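Local coordinates for DNA mismatch repair protein MLH3 (Saccharomyces cerevisiae S288C, PDB 6RMN), which forms with its MutL partner a heterodimer, MutLbeta, that takes part in DNA mismatch repair by correcting insertion-deletion loops, at residues I20-K25 with D202-Q207; L45-A50 with V198-E203; I83-T88 with Y138-L143. One frame throughout, in Å; residues are numbered along the deposited sequence.

Contact 1 (I20-K25 with D202-Q207)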
ATOM      1  N   ILE B  20      -0.362   1.076   0.261  1.00 32.37           N
ATOM      2  CA  ILE B  20       0.030   0.191   1.344  1.00 31.60           C
ATOM      3  C   ILE B  20       1.338   0.801   1.895  1.00 36.83           C
ATOM      4  O   ILE B  20       1.284   1.484   2.917  1.00 37.72           O
ATOM      5  CB  ILE B  20       0.095  -1.306   0.907  1.00 33.59           C
ATOM      6  CG1 ILE B  20      -1.304  -1.756   0.379  1.00 34.19           C
ATOM      7  CG2 ILE B  20       0.584  -2.208   2.075  1.00 32.06           C
ATOM      8  CD1 ILE B  20      -1.408  -3.122  -0.135  1.00 41.83           C
ATOM      9  N   ASN B  21       2.477   0.663   1.180  1.00 32.81           N
ATOM     10  CA  ASN B  21       3.748   1.286   1.595  1.00 32.52           C
ATOM     11  C   ASN B  21       4.860   1.120   0.544  1.00 36.16           C
ATOM     12  O   ASN B  21       4.624   0.529  -0.517  1.00 35.85           O
ATOM     13  CB  ASN B  21       4.224   0.756   2.974  1.00 30.01           C
ATOM     14  CG  ASN B  21       4.860   1.796   3.873  1.00 47.85           C
ATOM     15  OD1 ASN B  21       5.408   2.820   3.432  1.00 39.52           O
ATOM     16  ND2 ASN B  21       4.818   1.541   5.168  1.00 40.69           N
ATOM     17  N   GLN B  22       6.076   1.632   0.854  1.00 32.08           N
ATOM     18  CA  GLN B  22       7.256   1.484   0.006  1.00 31.17           C
ATOM     19  C   GLN B  22       7.769   0.048   0.162  1.00 36.12           C
ATOM     20  O   GLN B  22       7.735  -0.517   1.260  1.00 34.90           O
ATOM     21  CB  GLN B  22       8.342   2.510   0.376  1.00 32.35           C
ATOM     22  CG  GLN B  22       9.471   2.624  -0.657  1.00 32.23           C
ATOM     23  CD  GLN B  22      10.635   3.483  -0.214  1.00 49.60           C
ATOM     24  OE1 GLN B  22      10.959   3.616   0.973  1.00 43.60           O
ATOM     25  NE2 GLN B  22      11.311   4.076  -1.178  1.00 45.60           N
ATOM     26  N   VAL B  23       8.218  -0.540  -0.952  1.00 34.87           N
ATOM     27  CA  VAL B  23       8.731  -1.907  -1.039  1.00 35.70           C
ATOM     28  C   VAL B  23      10.134  -1.854  -1.653  1.00 41.85           C
ATOM     29  O   VAL B  23      10.290  -1.332  -2.756  1.00 41.94           O
ATOM     30  CB  VAL B  23       7.778  -2.803  -1.895  1.00 39.23           C
ATOM     31  CG1 VAL B  23       8.413  -4.153  -2.228  1.00 39.91           C
ATOM     32  CG2 VAL B  23       6.432  -2.997  -1.216  1.00 38.40           C
ATOM     33  N   ASP B  24      11.143  -2.393  -0.933  1.00 40.43           N
ATOM     34  CA  ASP B  24      12.547  -2.555  -1.350  1.00 41.44           C
ATOM     35  C   ASP B  24      13.246  -1.241  -1.766  1.00 45.04           C
ATOM     36  O   ASP B  24      14.276  -1.285  -2.442  1.00 45.71           O
ATOM     37  CB  ASP B  24      12.621  -3.622  -2.475  1.00 44.01           C
ATOM     38  CG  ASP B  24      13.999  -4.159  -2.803  1.00 59.41           C
ATOM     39  OD1 ASP B  24      14.687  -4.638  -1.876  1.00 62.74           O
ATOM     40  OD2 ASP B  24      14.384  -4.112  -3.989  1.00 65.76           O
ATOM     41  N   LYS B  25      12.729  -0.079  -1.299  1.00 40.58           N
ATOM     42  CA  LYS B  25      13.255   1.274  -1.596  1.00 40.62           C
ATOM     43  C   LYS B  25      13.207   1.582  -3.113  1.00 42.85           C
ATOM     44  O   LYS B  25      13.967   2.414  -3.614  1.00 43.42           O
ATOM     45  CB  LYS B  25      14.680   1.521  -1.015  1.00 44.07           C
ATOM     46  CG  LYS B  25      15.010   0.871   0.318  1.00 51.31           C
ATOM     47  CD  LYS B  25      14.431   1.604   1.495  1.00 63.45           C
ATOM     48  CE  LYS B  25      14.778   0.917   2.795  1.00 75.97           C
ATOM     49  NZ  LYS B  25      13.845  -0.194   3.109  1.00 87.81           N
ATOM     50  N   ASP B 202      16.218   5.404  -2.629  1.00 40.38           N
ATOM     51  CA  ASP B 202      15.788   6.536  -1.812  1.00 39.61           C
ATOM     52  C   ASP B 202      14.631   6.161  -0.868  1.00 42.97           C
ATOM     53  O   ASP B 202      13.694   5.475  -1.275  1.00 40.64           O
ATOM     54  CB  ASP B 202      15.384   7.720  -2.701  1.00 40.03           C
ATOM     55  CG  ASP B 202      16.516   8.411  -3.442  1.00 45.63           C
ATOM     56  OD1 ASP B 202      17.695   7.996  -3.264  1.00 45.15           O
ATOM     57  OD2 ASP B 202      16.231   9.373  -4.185  1.00 47.29           O
ATOM     58  N   GLU B 203      14.700   6.649   0.381  1.00 41.01           N
ATOM     59  CA  GLU B 203      13.689   6.410   1.419  1.00 40.39           C
ATOM     60  C   GLU B 203      12.471   7.281   1.196  1.00 42.76           C
ATOM     61  O   GLU B 203      12.610   8.468   0.911  1.00 43.41           O
ATOM     62  CB  GLU B 203      14.252   6.703   2.824  1.00 43.49           C
ATOM     63  CG  GLU B 203      15.528   5.961   3.186  1.00 57.94           C
ATOM     64  CD  GLU B 203      15.421   4.460   3.368  1.00 86.10           C
ATOM     65  OE1 GLU B 203      16.436   3.765   3.130  1.00 89.48           O
ATOM     66  OE2 GLU B 203      14.328   3.978   3.750  1.00 79.26           O
ATOM     67  N   LEU B 204      11.277   6.694   1.333  1.00 37.16           N
ATOM     68  CA  LEU B 204      10.018   7.426   1.217  1.00 35.37           C
ATOM     69  C   LEU B 204       9.162   7.003   2.360  1.00 38.44           C
ATOM     70  O   LEU B 204       9.092   5.809   2.637  1.00 38.43           O
ATOM     71  CB  LEU B 204       9.273   7.168  -0.131  1.00 33.39           C
ATOM     72  CG  LEU B 204       9.951   7.635  -1.440  1.00 35.77           C
ATOM     73  CD1 LEU B 204       9.393   6.904  -2.630  1.00 33.37           C
ATOM     74  CD2 LEU B 204       9.822   9.127  -1.637  1.00 38.34           C
ATOM     75  N   THR B 205       8.536   7.969   3.056  1.00 35.15           N
ATOM     76  CA  THR B 205       7.595   7.690   4.150  1.00 34.55           C
ATOM     77  C   THR B 205       6.251   7.321   3.502  1.00 37.84           C
ATOM     78  O   THR B 205       6.057   7.638   2.332  1.00 35.48           O
ATOM     79  CB  THR B 205       7.443   8.915   5.060  1.00 39.30           C
ATOM     80  OG1 THR B 205       6.869   9.982   4.315  1.00 36.02           O
ATOM     81  CG2 THR B 205       8.755   9.359   5.686  1.00 37.49           C
ATOM     82  N   ARG B 206       5.325   6.656   4.229  1.00 36.51           N
ATOM     83  CA  ARG B 206       4.009   6.310   3.654  1.00 35.76           C
ATOM     84  C   ARG B 206       3.293   7.589   3.157  1.00 39.71           C
ATOM     85  O   ARG B 206       2.691   7.569   2.094  1.00 38.59           O
ATOM     86  CB  ARG B 206       3.126   5.529   4.665  1.00 36.53           C
ATOM     87  CG  ARG B 206       2.032   4.701   3.983  1.00 41.15           C
ATOM     88  CD  ARG B 206       1.177   3.929   4.962  1.00 46.98           C
ATOM     89  NE  ARG B 206       0.021   4.717   5.386  1.00 62.87           N
ATOM     90  CZ  ARG B 206      -1.218   4.545   4.935  1.00 72.93           C
ATOM     91  NH1 ARG B 206      -1.488   3.585   4.060  1.00 48.16           N
ATOM     92  NH2 ARG B 206      -2.201   5.325   5.368  1.00 65.34           N
ATOM     93  N   GLN B 207       3.408   8.698   3.911  1.00 38.30           N
ATOM     94  CA  GLN B 207       2.832   9.997   3.581  1.00 39.68           C
ATOM     95  C   GLN B 207       3.380  10.546   2.246  1.00 43.86           C
ATOM     96  O   GLN B 207       2.592  11.027   1.421  1.00 45.13           O
ATOM     97  CB  GLN B 207       3.030  10.988   4.746  1.00 43.26           C
ATOM     98  CG  GLN B 207       2.146  12.252   4.698  1.00 70.18           C
ATOM     99  CD  GLN B 207       0.673  11.982   4.438  1.00 96.02           C
ATOM    100  OE1 GLN B 207       0.120  12.376   3.397  1.00 89.32           O
ATOM    101  NE2 GLN B 207       0.010  11.293   5.368  1.00 90.31           N
TER
HETATM  102  O   HOH W   1       7.776   3.958   4.101  1.00 36.43           O

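Contact 2 (L45-A50 with V198-E203). With ZN (zinc ion), chain C.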
ATOM      1  N   LEU B  45       2.500  -2.702  -8.079  1.00 37.51           N
ATOM      2  CA  LEU B  45       3.798  -2.137  -7.692  1.00 36.70           C
ATOM      3  C   LEU B  45       4.156  -0.997  -8.681  1.00 40.10           C
ATOM      4  O   LEU B  45       4.283  -1.225  -9.893  1.00 40.33           O
ATOM      5  CB  LEU B  45       4.908  -3.203  -7.670  1.00 37.16           C
ATOM      6  CG  LEU B  45       4.907  -4.192  -6.501  1.00 41.92           C
ATOM      7  CD1 LEU B  45       5.905  -5.314  -6.746  1.00 43.36           C
ATOM      8  CD2 LEU B  45       5.244  -3.506  -5.191  1.00 42.68           C
ATOM      9  N   VAL B  46       4.261   0.236  -8.156  1.00 33.70           N
ATOM     10  CA  VAL B  46       4.585   1.427  -8.930  1.00 31.98           C
ATOM     11  C   VAL B  46       6.083   1.728  -8.779  1.00 37.43           C
ATOM     12  O   VAL B  46       6.580   1.776  -7.647  1.00 38.31           O
ATOM     13  CB  VAL B  46       3.701   2.636  -8.491  1.00 34.01           C
ATOM     14  CG1 VAL B  46       4.012   3.884  -9.312  1.00 33.50           C
ATOM     15  CG2 VAL B  46       2.210   2.302  -8.567  1.00 34.01           C
ATOM     16  N   ASP B  47       6.799   1.945  -9.914  1.00 33.50           N
ATOM     17  CA  ASP B  47       8.206   2.357  -9.917  1.00 32.57           C
ATOM     18  C   ASP B  47       8.217   3.798  -9.326  1.00 35.91           C
ATOM     19  O   ASP B  47       7.548   4.684  -9.872  1.00 35.53           O
ATOM     20  CB  ASP B  47       8.727   2.340 -11.365  1.00 34.52           C
ATOM     21  CG  ASP B  47      10.177   2.766 -11.599  1.00 50.27           C
ATOM     22  OD1 ASP B  47      10.687   3.616 -10.832  1.00 52.93           O
ATOM     23  OD2 ASP B  47      10.783   2.293 -12.582  1.00 56.55           O
ATOM     24  N   GLN B  48       8.915   4.020  -8.192  1.00 31.68           N
ATOM     25  CA  GLN B  48       8.921   5.352  -7.553  1.00 31.43           C
ATOM     26  C   GLN B  48       9.608   6.441  -8.393  1.00 35.80           C
ATOM     27  O   GLN B  48       9.253   7.614  -8.282  1.00 35.51           O
ATOM     28  CB  GLN B  48       9.500   5.313  -6.131  1.00 32.87           C
ATOM     29  CG  GLN B  48      11.020   5.124  -6.066  1.00 33.61           C
ATOM     30  CD  GLN B  48      11.500   4.698  -4.718  1.00 41.31           C
ATOM     31  OE1 GLN B  48      10.825   3.969  -3.991  1.00 36.32           O
ATOM     32  NE2 GLN B  48      12.682   5.138  -4.360  1.00 32.06           N
ATOM     33  N   HIS B  49      10.584   6.051  -9.221  1.00 32.69           N
ATOM     34  CA  HIS B  49      11.297   6.982 -10.079  1.00 32.76           C
ATOM     35  C   HIS B  49      10.409   7.404 -11.263  1.00 35.42           C
ATOM     36  O   HIS B  49      10.241   8.603 -11.491  1.00 34.28           O
ATOM     37  CB  HIS B  49      12.637   6.390 -10.546  1.00 34.10           C
ATOM     38  CG  HIS B  49      13.331   7.249 -11.548  1.00 37.27           C
ATOM     39  ND1 HIS B  49      13.939   8.431 -11.182  1.00 39.16           N
ATOM     40  CD2 HIS B  49      13.416   7.110 -12.884  1.00 38.51           C
ATOM     41  CE1 HIS B  49      14.405   8.955 -12.295  1.00 38.51           C
ATOM     42  NE2 HIS B  49      14.124   8.192 -13.343  1.00 38.91           N
ATOM     43  N   ALA B  50       9.816   6.420 -11.972  1.00 31.80           N
ATOM     44  CA  ALA B  50       8.914   6.618 -13.112  1.00 32.08           C
ATOM     45  C   ALA B  50       7.709   7.472 -12.727  1.00 35.40           C
ATOM     46  O   ALA B  50       7.318   8.355 -13.483  1.00 34.41           O
ATOM     47  CB  ALA B  50       8.449   5.271 -13.654  1.00 33.25           C
ATOM     48  N   VAL B 198      13.009  11.309  -7.845  1.00 39.64           N
ATOM     49  CA  VAL B 198      13.492  10.457  -6.769  1.00 39.54           C
ATOM     50  C   VAL B 198      14.087   9.200  -7.433  1.00 42.98           C
ATOM     51  O   VAL B 198      13.631   8.815  -8.512  1.00 40.75           O
ATOM     52  CB  VAL B 198      12.356  10.192  -5.722  1.00 42.71           C
ATOM     53  CG1 VAL B 198      11.313   9.193  -6.204  1.00 41.06           C
ATOM     54  CG2 VAL B 198      12.912   9.783  -4.373  1.00 43.87           C
ATOM     55  N   MET B 199      15.144   8.632  -6.855  1.00 42.13           N
ATOM     56  CA  MET B 199      15.820   7.468  -7.429  1.00 44.15           C
ATOM     57  C   MET B 199      15.547   6.160  -6.664  1.00 47.49           C
ATOM     58  O   MET B 199      15.031   6.178  -5.549  1.00 45.85           O
ATOM     59  CB  MET B 199      17.340   7.722  -7.465  1.00 49.61           C
ATOM     60  CG  MET B 199      17.827   8.401  -8.731  1.00 56.12           C
ATOM     61  SD  MET B 199      19.642   8.555  -8.772  1.00 65.91           S
ATOM     62  CE  MET B 199      20.115   6.877  -9.275  1.00 63.81           C
ATOM     63  N   PHE B 200      15.946   5.026  -7.269  1.00 43.64           N
ATOM     64  CA  PHE B 200      15.919   3.712  -6.654  1.00 42.58           C
ATOM     65  C   PHE B 200      16.940   3.769  -5.530  1.00 47.53           C
ATOM     66  O   PHE B 200      18.034   4.326  -5.712  1.00 49.21           O
ATOM     67  CB  PHE B 200      16.289   2.627  -7.678  1.00 44.66           C
ATOM     68  CG  PHE B 200      15.148   2.092  -8.516  1.00 45.49           C
ATOM     69  CD1 PHE B 200      13.876   2.654  -8.437  1.00 47.37           C
ATOM     70  CD2 PHE B 200      15.331   0.996  -9.351  1.00 48.55           C
ATOM     71  CE1 PHE B 200      12.817   2.128  -9.179  1.00 47.74           C
ATOM     72  CE2 PHE B 200      14.272   0.480 -10.106  1.00 50.41           C
ATOM     73  CZ  PHE B 200      13.024   1.053 -10.019  1.00 47.28           C
ATOM     74  N   GLY B 201      16.535   3.289  -4.358  1.00 42.79           N
ATOM     75  CA  GLY B 201      17.363   3.308  -3.159  1.00 43.43           C
ATOM     76  C   GLY B 201      17.008   4.410  -2.180  1.00 46.36           C
ATOM     77  O   GLY B 201      17.442   4.369  -1.025  1.00 48.29           O
ATOM     78  N   ASP B 202      16.218   5.404  -2.629  1.00 40.38           N
ATOM     79  CA  ASP B 202      15.788   6.536  -1.812  1.00 39.61           C
ATOM     80  C   ASP B 202      14.631   6.161  -0.868  1.00 42.97           C
ATOM     81  O   ASP B 202      13.694   5.475  -1.275  1.00 40.64           O
ATOM     82  CB  ASP B 202      15.384   7.720  -2.701  1.00 40.03           C
ATOM     83  CG  ASP B 202      16.516   8.411  -3.442  1.00 45.63           C
ATOM     84  OD1 ASP B 202      17.695   7.996  -3.264  1.00 45.15           O
ATOM     85  OD2 ASP B 202      16.231   9.373  -4.185  1.00 47.29           O
ATOM     86  N   GLU B 203      14.700   6.649   0.381  1.00 41.01           N
ATOM     87  CA  GLU B 203      13.689   6.410   1.419  1.00 40.39           C
ATOM     88  C   GLU B 203      12.471   7.281   1.196  1.00 42.76           C
ATOM     89  O   GLU B 203      12.610   8.468   0.911  1.00 43.41           O
ATOM     90  CB  GLU B 203      14.252   6.703   2.824  1.00 43.49           C
ATOM     91  CG  GLU B 203      15.528   5.961   3.186  1.00 57.94           C
ATOM     92  CD  GLU B 203      15.421   4.460   3.368  1.00 86.10           C
ATOM     93  OE1 GLU B 203      16.436   3.765   3.130  1.00 89.48           O
ATOM     94  OE2 GLU B 203      14.328   3.978   3.750  1.00 79.26           O
TER
HETATM   95 ZN    ZN C 901      14.442   8.481 -15.432  1.00 47.75          ZN

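Contact 3 (I83-T88 with Y138-L143)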
ATOM      1  N   ILE B  83      24.723  30.852 -39.507  1.00 70.41           N
ATOM      2  CA  ILE B  83      24.882  29.486 -39.988  1.00 69.00           C
ATOM      3  C   ILE B  83      24.779  29.422 -41.510  1.00 72.26           C
ATOM      4  O   ILE B  83      23.832  29.953 -42.093  1.00 70.55           O
ATOM      5  CB  ILE B  83      23.884  28.535 -39.242  1.00 69.43           C
ATOM      6  CG1 ILE B  83      24.237  28.429 -37.732  1.00 68.23           C
ATOM      7  CG2 ILE B  83      23.808  27.142 -39.892  1.00 69.98           C
ATOM      8  CD1 ILE B  83      23.169  27.812 -36.852  1.00 67.11           C
ATOM      9  N   GLU B  84      25.760  28.763 -42.148  1.00 70.31           N
ATOM     10  CA  GLU B  84      25.780  28.562 -43.597  1.00 71.14           C
ATOM     11  C   GLU B  84      24.779  27.458 -43.930  1.00 72.25           C
ATOM     12  O   GLU B  84      24.779  26.405 -43.284  1.00 70.78           O
ATOM     13  CB  GLU B  84      27.190  28.182 -44.078  1.00 75.30           C
ATOM     14  CG  GLU B  84      28.077  29.373 -44.411  1.00 87.67           C
ATOM     15  CD  GLU B  84      29.538  29.044 -44.657  1.00110.62           C
ATOM     16  OE1 GLU B  84      29.819  28.098 -45.429  1.00112.61           O
ATOM     17  OE2 GLU B  84      30.408  29.742 -44.086  1.00101.78           O
ATOM     18  N   VAL B  85      23.896  27.726 -44.902  1.00 67.85           N
ATOM     19  CA  VAL B  85      22.845  26.803 -45.346  1.00 66.63           C
ATOM     20  C   VAL B  85      22.768  26.692 -46.879  1.00 73.45           C
ATOM     21  O   VAL B  85      23.097  27.652 -47.580  1.00 73.06           O
ATOM     22  CB  VAL B  85      21.451  27.146 -44.731  1.00 67.05           C
ATOM     23  CG1 VAL B  85      21.386  26.797 -43.244  1.00 65.02           C
ATOM     24  CG2 VAL B  85      21.053  28.602 -44.974  1.00 65.86           C
ATOM     25  N   ASP B  86      22.285  25.533 -47.387  1.00 72.56           N
ATOM     26  CA  ASP B  86      22.039  25.261 -48.817  1.00 74.84           C
ATOM     27  C   ASP B  86      20.852  26.113 -49.293  1.00 77.85           C
ATOM     28  O   ASP B  86      20.088  26.611 -48.460  1.00 75.51           O
ATOM     29  CB  ASP B  86      21.658  23.776 -49.027  1.00 77.99           C
ATOM     30  CG  ASP B  86      22.784  22.771 -48.912  1.00 91.12           C
ATOM     31  OD1 ASP B  86      23.909  23.077 -49.380  1.00 93.28           O
ATOM     32  OD2 ASP B  86      22.537  21.664 -48.386  1.00 97.94           O
ATOM     33  N   ARG B  87      20.663  26.227 -50.625  1.00 75.73           N
ATOM     34  CA  ARG B  87      19.538  26.968 -51.210  1.00 75.11           C
ATOM     35  C   ARG B  87      18.192  26.365 -50.763  1.00 76.64           C
ATOM     36  O   ARG B  87      17.308  27.108 -50.330  1.00 74.57           O
ATOM     37  CB  ARG B  87      19.658  27.043 -52.742  1.00 78.87           C
ATOM     38  CG  ARG B  87      20.667  28.096 -53.202  1.00 94.47           C
ATOM     39  CD  ARG B  87      20.865  28.130 -54.714  1.00112.40           C
ATOM     40  NE  ARG B  87      21.808  27.109 -55.186  1.00125.91           N
ATOM     41  CZ  ARG B  87      23.130  27.258 -55.238  1.00140.14           C
ATOM     42  NH1 ARG B  87      23.697  28.389 -54.830  1.00125.78           N
ATOM     43  NH2 ARG B  87      23.898  26.273 -55.686  1.00126.72           N
ATOM     44  N   THR B  88      18.081  25.022 -50.784  1.00 73.12           N
ATOM     45  CA  THR B  88      16.887  24.297 -50.344  1.00 72.35           C
ATOM     46  C   THR B  88      16.667  24.465 -48.829  1.00 72.87           C
ATOM     47  O   THR B  88      15.522  24.597 -48.391  1.00 71.33           O
ATOM     48  CB  THR B  88      16.973  22.812 -50.730  1.00 87.09           C
ATOM     49  OG1 THR B  88      18.103  22.224 -50.084  1.00 91.66           O
ATOM     50  CG2 THR B  88      17.044  22.593 -52.237  1.00 88.22           C
ATOM     51  N   TYR B 138      25.573  21.858 -33.954  1.00 55.09           N
ATOM     52  CA  TYR B 138      24.510  21.266 -33.157  1.00 51.30           C
ATOM     53  C   TYR B 138      23.172  21.976 -33.434  1.00 52.35           C
ATOM     54  O   TYR B 138      22.157  21.309 -33.644  1.00 50.98           O
ATOM     55  CB  TYR B 138      24.853  21.313 -31.645  1.00 50.33           C
ATOM     56  CG  TYR B 138      23.673  20.923 -30.781  1.00 47.73           C
ATOM     57  CD1 TYR B 138      23.313  19.587 -30.623  1.00 49.01           C
ATOM     58  CD2 TYR B 138      22.854  21.893 -30.203  1.00 46.05           C
ATOM     59  CE1 TYR B 138      22.181  19.223 -29.893  1.00 46.12           C
ATOM     60  CE2 TYR B 138      21.704  21.540 -29.489  1.00 44.72           C
ATOM     61  CZ  TYR B 138      21.382  20.202 -29.330  1.00 48.43           C
ATOM     62  OH  TYR B 138      20.247  19.831 -28.666  1.00 49.20           O
ATOM     63  N   LEU B 139      23.178  23.324 -33.372  1.00 47.59           N
ATOM     64  CA  LEU B 139      22.007  24.173 -33.546  1.00 45.70           C
ATOM     65  C   LEU B 139      21.377  23.987 -34.925  1.00 49.69           C
ATOM     66  O   LEU B 139      20.160  23.838 -35.006  1.00 47.47           O
ATOM     67  CB  LEU B 139      22.368  25.648 -33.271  1.00 45.65           C
ATOM     68  CG  LEU B 139      21.226  26.673 -33.269  1.00 47.90           C
ATOM     69  CD1 LEU B 139      20.151  26.316 -32.252  1.00 46.53           C
ATOM     70  CD2 LEU B 139      21.756  28.048 -32.989  1.00 47.87           C
ATOM     71  N   LYS B 140      22.208  23.939 -35.992  1.00 48.09           N
ATOM     72  CA  LYS B 140      21.750  23.709 -37.365  1.00 48.68           C
ATOM     73  C   LYS B 140      21.005  22.363 -37.439  1.00 54.64           C
ATOM     74  O   LYS B 140      19.870  22.324 -37.928  1.00 53.88           O
ATOM     75  CB  LYS B 140      22.926  23.737 -38.357  1.00 52.19           C
ATOM     76  CG  LYS B 140      22.484  23.602 -39.814  1.00 55.22           C
ATOM     77  CD  LYS B 140      23.646  23.576 -40.779  1.00 58.36           C
ATOM     78  CE  LYS B 140      23.168  23.526 -42.209  1.00 68.01           C
ATOM     79  NZ  LYS B 140      24.294  23.578 -43.180  1.00 77.50           N
ATOM     80  N   MET B 141      21.628  21.282 -36.915  1.00 52.71           N
ATOM     81  CA  MET B 141      21.059  19.937 -36.904  1.00 54.24           C
ATOM     82  C   MET B 141      19.683  19.902 -36.235  1.00 55.85           C
ATOM     83  O   MET B 141      18.764  19.278 -36.762  1.00 56.73           O
ATOM     84  CB  MET B 141      22.012  18.951 -36.210  1.00 58.64           C
ATOM     85  CG  MET B 141      21.713  17.513 -36.528  1.00 65.39           C
ATOM     86  SD  MET B 141      21.524  16.502 -35.049  1.00 72.06           S
ATOM     87  CE  MET B 141      19.701  16.624 -34.773  1.00 66.06           C
ATOM     88  N   VAL B 142      19.550  20.598 -35.100  1.00 49.35           N
ATOM     89  CA  VAL B 142      18.349  20.662 -34.267  1.00 46.36           C
ATOM     90  C   VAL B 142      17.212  21.438 -34.963  1.00 47.99           C
ATOM     91  O   VAL B 142      16.075  20.984 -34.930  1.00 47.17           O
ATOM     92  CB  VAL B 142      18.735  21.187 -32.860  1.00 48.24           C
ATOM     93  CG1 VAL B 142      17.648  22.028 -32.219  1.00 46.74           C
ATOM     94  CG2 VAL B 142      19.109  20.028 -31.961  1.00 47.73           C
ATOM     95  N   LEU B 143      17.525  22.555 -35.620  1.00 44.72           N
ATOM     96  CA  LEU B 143      16.550  23.363 -36.358  1.00 44.51           C
ATOM     97  C   LEU B 143      16.091  22.663 -37.657  1.00 48.53           C
ATOM     98  O   LEU B 143      14.896  22.687 -37.966  1.00 47.31           O
ATOM     99  CB  LEU B 143      17.095  24.787 -36.624  1.00 44.90           C
ATOM    100  CG  LEU B 143      17.476  25.613 -35.365  1.00 48.56           C
ATOM    101  CD1 LEU B 143      17.946  26.998 -35.744  1.00 49.72           C
ATOM    102  CD2 LEU B 143      16.337  25.712 -34.378  1.00 48.06           C
TER

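Contact 1 (I20-K25 with D202-Q207)
Gln22 lays its carboxamide against Leu204, with NE2 3.7 Å from Leu204 CD1, and bridges strand 18-23, an outermost strand of its antiparallel sheet within this chain, to the chain leading into helix 206-216. The end-to-end directions of the touching parts differ by 167°, nearly antiparallel. A classic beta bulge, with Ile20 and Asn21 both facing Leu29, marks the strand here. With chi1 -167° and an extended chain beyond, the amide of Gln22 is carried straight across to the opposite backbone. There NE2 donates to Asp202 O at 2.8 Å, in that carbonyl's plane, while OE1 accepts from Leu204 N at 3.1 Å, the donor standing 46° out of the amide carbonyl plane. NE2 also bonds Gln48 OE1, so both ends of the amide are fixed. The methylenes of Lys25 lie along the carboxylate of Glu203: CE of Lys25 is 3.2 Å from OE2 of Glu203, while NZ of Lys25 stays 4.2 Å from that oxygen, beyond a salt bridge. Farther along, Arg206 CD rests on Ile20 O at 3.2 Å. One water donates to both Asn21 OD1 and Leu204 O, at 2.7 Å each.

Contact 2 (L45-A50 with V198-E203)
His49 turns its imidazole edge to Val198: ND1 donates to Val198 O at 2.7 Å, and that oxygen lies only 3° out of the ring plane. The same bond fixes the ring's rotation, with NE2 directed to a zinc ion 2.1 Å away; Val198 O is a second-shell partner that orients the zinc-binding histidine, in a metal site that Glu53, Cys194 and a residue of the partner protein chain complete. The Gln48 side chain leaves at roughly a right angle to that of His49. Its CG takes the crowded position between backbone N and carbonyl carbon (chi1 73°), and the extended chain brings NE2 to the loop, where it donates to Met199 O at 2.8 Å and, at a longer 3.3 Å, to Asp202 O. Met199 O also closes the type II turn by accepting from Asp202 N, the two donors arriving from opposite faces of its plane. Asp47, Gln48, His49 and Ala50 are the DQHA that opens the DQHA(X)2E(X)4E endonuclease motif of the MutL family, here at the passage from strand 43-47 into helix 48-69. Asp47 is the N-cap: OD1 accepts from His49 N at 2.9 Å and from Ala50 N at 3.1 Å. Across this carboxylate runs the Phe200 side chain, at about a right angle to that of Asp47, with ring and carboxylate planes 35° apart and CE1 of Phe200 3.1 Å from OD1 of Asp47. Without the carboxylate, as with an alanine here, His49 N and Ala50 N would probably lose their cap and a gap would be likely to open beside the Phe200 ring. Val198 CG1 packs on Gln48 O at 3.3 Å.

Contact 3 (I83-T88 with Y138-L143)
Lys140 reaches from helix 136-151 over Ile83 to the backbone of strand 82-85, a helix-on-sheet contact in which the strand belongs to an antiparallel sheet paired through strand 117-124. The segment axes approach to 9.7 Å at 49° between their directions, and the side chain spans this distance. All of its torsions are anti, beginning with CG anti to the backbone N (chi1 -176°), and the chain is therefore straight. CB of Lys140 meets CG2 of Ile83 at 3.8 Å, and CD of Lys140 is still 3.7 Å from that same methyl, with CG also alongside it, so three successive carbons of the lysine pass this one methyl. CE passes on to Val85, 3.9 Å from CG1. At the tip, NZ of Lys140 donates to Glu84 O at 2.9 Å, arriving in the carbonyl plane with a C=O...N angle of 149°. The charge thus ends on a backbone oxygen, with a weak, long ion pair to Glu89 of helix 87-101 beside it; Asp86 OD2 lies farther off, 5.8 Å from Lys140 NZ, and probably adds only a diffuse attraction. Leu139, which also packs on Leu128 and Leu124, continues the apolar surface: the other branch of Ile83 places CD1 4.1 Å from CD2 of Leu139.

Overall arrangement
Contacts 1 and 2 adjoin, their centres about 8 Å apart, and share Asp202 and Glu203 of the loop between helices 183-196 and 206-216. Both tie that loop to the four-stranded antiparallel sheet holding strands 18-23 and 43-47, and Lys25 O joins them by a probable hydrogen bond to Gly201 N. Contact 3 lies across the chain's centre, its centre about 49 Å from that of contact 1 and about 41 Å from that of contact 2, on another sheet. In sequence, both its segments fall between the halves of the other two. This fits the two-lobed C-terminal domain of MutL proteins, in which a regulatory lobe is inserted into the lobe bearing the metal site and the dimer interface.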